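Local atomic coordinates of carboxyvinyl-carboxyphosphonate phosphorylmutase (Bacillus anthracis, PDB entry 4IQD), a protein that is a TIM-barrel enzyme of the phosphoenolpyruvate phosphomutase family and holds pyruvic acid in a pocket of the barrel. Residues E29-P34 with F50-L55. Numbering follows the deposited sequence.
Sequences EILQIP and FLALYL
Pro34 sets its CG over one face of the Phe50 ring. This CG stands 3.6 Å from the ring centroid, 24° off the normal, a CH-pi contact shifted toward the CG and CD1 side of the ring. Phe50 is turned this way by its first torsion, which sets CG beside its own backbone N and opposite the carbonyl carbon. Gln32 meets the same ring at its edge, where OE1 lies 3.8 Å from CE1 with the amide and ring planes 56° apart. The amide NE2 of Gln32 is held elsewhere, by the hydroxyl of Tyr242. Lys262 of the second subunit makes a cation-pi contact with Phe50, which places this end of the contact at the subunit interface. Pro34 CD comes within 3.1 Å of Ala52 O, a buried carbonyl oxygen with no hydrogen-bond partner in the model.

Segments 29-34 and 50-55 carry successive parallel strands of the TIM barrel, joined through helix 39-48 in a beta-alpha-beta crossover. The strand axes are well splayed, and the pairing is sparse. Tyr54 N donates to Pro34 O over 2.7 Å, the one direct hydrogen bond between the segments. Further back, a water bridges Gln32 O and Leu51 N.

Ile33 packs with both branches. CG1 touches Ala52 CB, while CG2 presses on the Leu53 carbonyl carbon and lies 3.7 Å from Tyr54 CB. Leu31 CD2 reaches Ala52 CB beside Ile33 CG1, and Leu24 of helix 14-26 covers this methyl too. The Tyr54 ring leads away from segment 29-34, with CG anti to the backbone N (chi1 -174°). Tyr54 belongs to the pocket of the bound pyruvic acid, and its side chain comes to about 4 Å from that ligand at the nearest atoms. Its hydroxyl hydrogen-bonds to Gln122 OE1.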
loop_
_atom_site.group_PDB
_atom_site.type_symbol
_atom_site.label_atom_id
_atom_site.label_comp_id
_atom_site.label_asym_id
_atom_site.label_seq_id
_atom_site.Cartn_x
_atom_site.Cartn_y
_atom_site.Cartn_z
ATOM N N GLU A 29 17.830 26.206 -2.874
ATOM C CA GLU A 29 16.702 26.029 -1.962
ATOM C C GLU A 29 16.597 24.590 -1.466
ATOM O O GLU A 29 16.875 23.644 -2.205
ATOM C CB GLU A 29 15.395 26.465 -2.630
ATOM C CG GLU A 29 14.664 27.584 -1.893
ATOM C CD GLU A 29 13.877 27.092 -0.688
ATOM O OE1 GLU A 29 12.739 26.612 -0.877
ATOM O OE2 GLU A 29 14.391 27.187 0.448
ATOM N N ILE A 30 16.193 24.433 -0.211
ATOM C CA ILE A 30 16.167 23.121 0.419
ATOM C C ILE A 30 15.197 22.175 -0.290
ATOM O O ILE A 30 14.135 22.586 -0.751
ATOM C CB ILE A 30 15.840 23.231 1.927
ATOM C CG1 ILE A 30 15.932 21.863 2.608
ATOM C CG2 ILE A 30 14.480 23.877 2.135
ATOM C CD1 ILE A 30 16.705 21.875 3.908
ATOM N N LEU A 31 15.591 20.911 -0.403
ATOM C CA LEU A 31 14.767 19.910 -1.063
ATOM C C LEU A 31 13.931 19.145 -0.049
ATOM O O LEU A 31 14.469 18.509 0.853
ATOM C CB LEU A 31 15.647 18.935 -1.845
ATOM C CG LEU A 31 14.917 17.758 -2.493
ATOM C CD1 LEU A 31 13.996 18.239 -3.605
ATOM C CD2 LEU A 31 15.909 16.732 -3.013
ATOM N N GLN A 32 12.614 19.216 -0.189
ATOM C CA GLN A 32 11.738 18.422 0.657
ATOM C C GLN A 32 11.470 17.078 -0.009
ATOM O O GLN A 32 11.063 17.015 -1.168
ATOM C CB GLN A 32 10.427 19.155 0.931
ATOM C CG GLN A 32 10.571 20.419 1.757
ATOM C CD GLN A 32 9.231 21.041 2.093
ATOM O OE1 GLN A 32 8.509 21.501 1.210
ATOM N NE2 GLN A 32 8.885 21.048 3.375
ATOM N N ILE A 33 11.714 16.003 0.732
ATOM C CA ILE A 33 11.565 14.655 0.203
ATOM C C ILE A 33 10.585 13.851 1.048
ATOM O O ILE A 33 10.944 13.323 2.097
ATOM C CB ILE A 33 12.913 13.916 0.170
ATOM C CG1 ILE A 33 13.968 14.750 -0.555
ATOM C CG2 ILE A 33 12.758 12.564 -0.495
ATOM C CD1 ILE A 33 15.292 14.047 -0.690
ATOM N N PRO A 34 9.332 13.761 0.592
ATOM C CA PRO A 34 8.278 13.045 1.312
ATOM C C PRO A 34 8.427 11.541 1.203
ATOM O O PRO A 34 8.808 11.033 0.152
ATOM C CB PRO A 34 7.001 13.464 0.578
ATOM C CG PRO A 34 7.384 14.574 -0.315
ATOM C CD PRO A 34 8.820 14.410 -0.622
ATOM N N PHE A 50 6.027 17.968 -4.971
ATOM C CA PHE A 50 7.321 17.526 -4.481
ATOM C C PHE A 50 8.127 16.905 -5.615
ATOM O O PHE A 50 7.563 16.289 -6.515
ATOM C CB PHE A 50 7.147 16.567 -3.310
ATOM C CG PHE A 50 6.465 17.192 -2.127
ATOM C CD1 PHE A 50 7.174 17.989 -1.243
ATOM C CD2 PHE A 50 5.117 16.987 -1.898
ATOM C CE1 PHE A 50 6.548 18.567 -0.153
ATOM C CE2 PHE A 50 4.490 17.561 -0.812
ATOM C CZ PHE A 50 5.204 18.349 0.059
ATOM N N LEU A 51 9.443 17.081 -5.566
ATOM C CA LEU A 51 10.308 16.769 -6.701
ATOM C C LEU A 51 11.189 15.549 -6.472
ATOM O O LEU A 51 12.025 15.201 -7.307
ATOM C CB LEU A 51 11.187 17.974 -7.023
ATOM C CG LEU A 51 10.435 19.287 -7.245
ATOM C CD1 LEU A 51 11.414 20.409 -7.543
ATOM C CD2 LEU A 51 9.412 19.142 -8.362
ATOM N N ALA A 52 11.003 14.909 -5.327
ATOM C CA ALA A 52 11.749 13.715 -4.985
ATOM C C ALA A 52 10.932 12.970 -3.952
ATOM O O ALA A 52 10.116 13.569 -3.260
ATOM C CB ALA A 52 13.118 14.083 -4.435
ATOM N N LEU A 53 11.132 11.662 -3.862
ATOM C CA LEU A 53 10.339 10.842 -2.955
ATOM C C LEU A 53 11.238 9.968 -2.109
ATOM O O LEU A 53 12.378 9.707 -2.476
ATOM C CB LEU A 53 9.364 9.963 -3.735
ATOM C CG LEU A 53 8.257 10.664 -4.513
ATOM C CD1 LEU A 53 7.431 9.632 -5.244
ATOM C CD2 LEU A 53 7.386 11.492 -3.588
ATOM N N TYR A 54 10.711 9.515 -0.979
ATOM C CA TYR A 54 11.478 8.698 -0.055
ATOM C C TYR A 54 10.752 7.396 0.243
ATOM O O TYR A 54 9.553 7.386 0.504
ATOM C CB TYR A 54 11.715 9.472 1.244
ATOM C CG TYR A 54 12.625 8.791 2.241
ATOM C CD1 TYR A 54 13.989 8.673 2.002
ATOM C CD2 TYR A 54 12.128 8.292 3.437
ATOM C CE1 TYR A 54 14.828 8.063 2.919
ATOM C CE2 TYR A 54 12.962 7.684 4.360
ATOM C CZ TYR A 54 14.309 7.568 4.096
ATOM O OH TYR A 54 15.142 6.961 5.013
ATOM N N LEU A 55 11.485 6.293 0.188
ATOM C CA LEU A 55 10.943 5.017 0.612
ATOM C C LEU A 55 11.630 4.580 1.897
ATOM O O LEU A 55 12.794 4.186 1.884
ATOM C CB LEU A 55 11.130 3.963 -0.473
ATOM C CG LEU A 55 10.487 2.611 -0.174
ATOM C CD1 LEU A 55 8.985 2.763 0.004
ATOM C CD2 LEU A 55 10.805 1.612 -1.273
HETATM O O HOH W 1 10.390 18.527 -3.382
#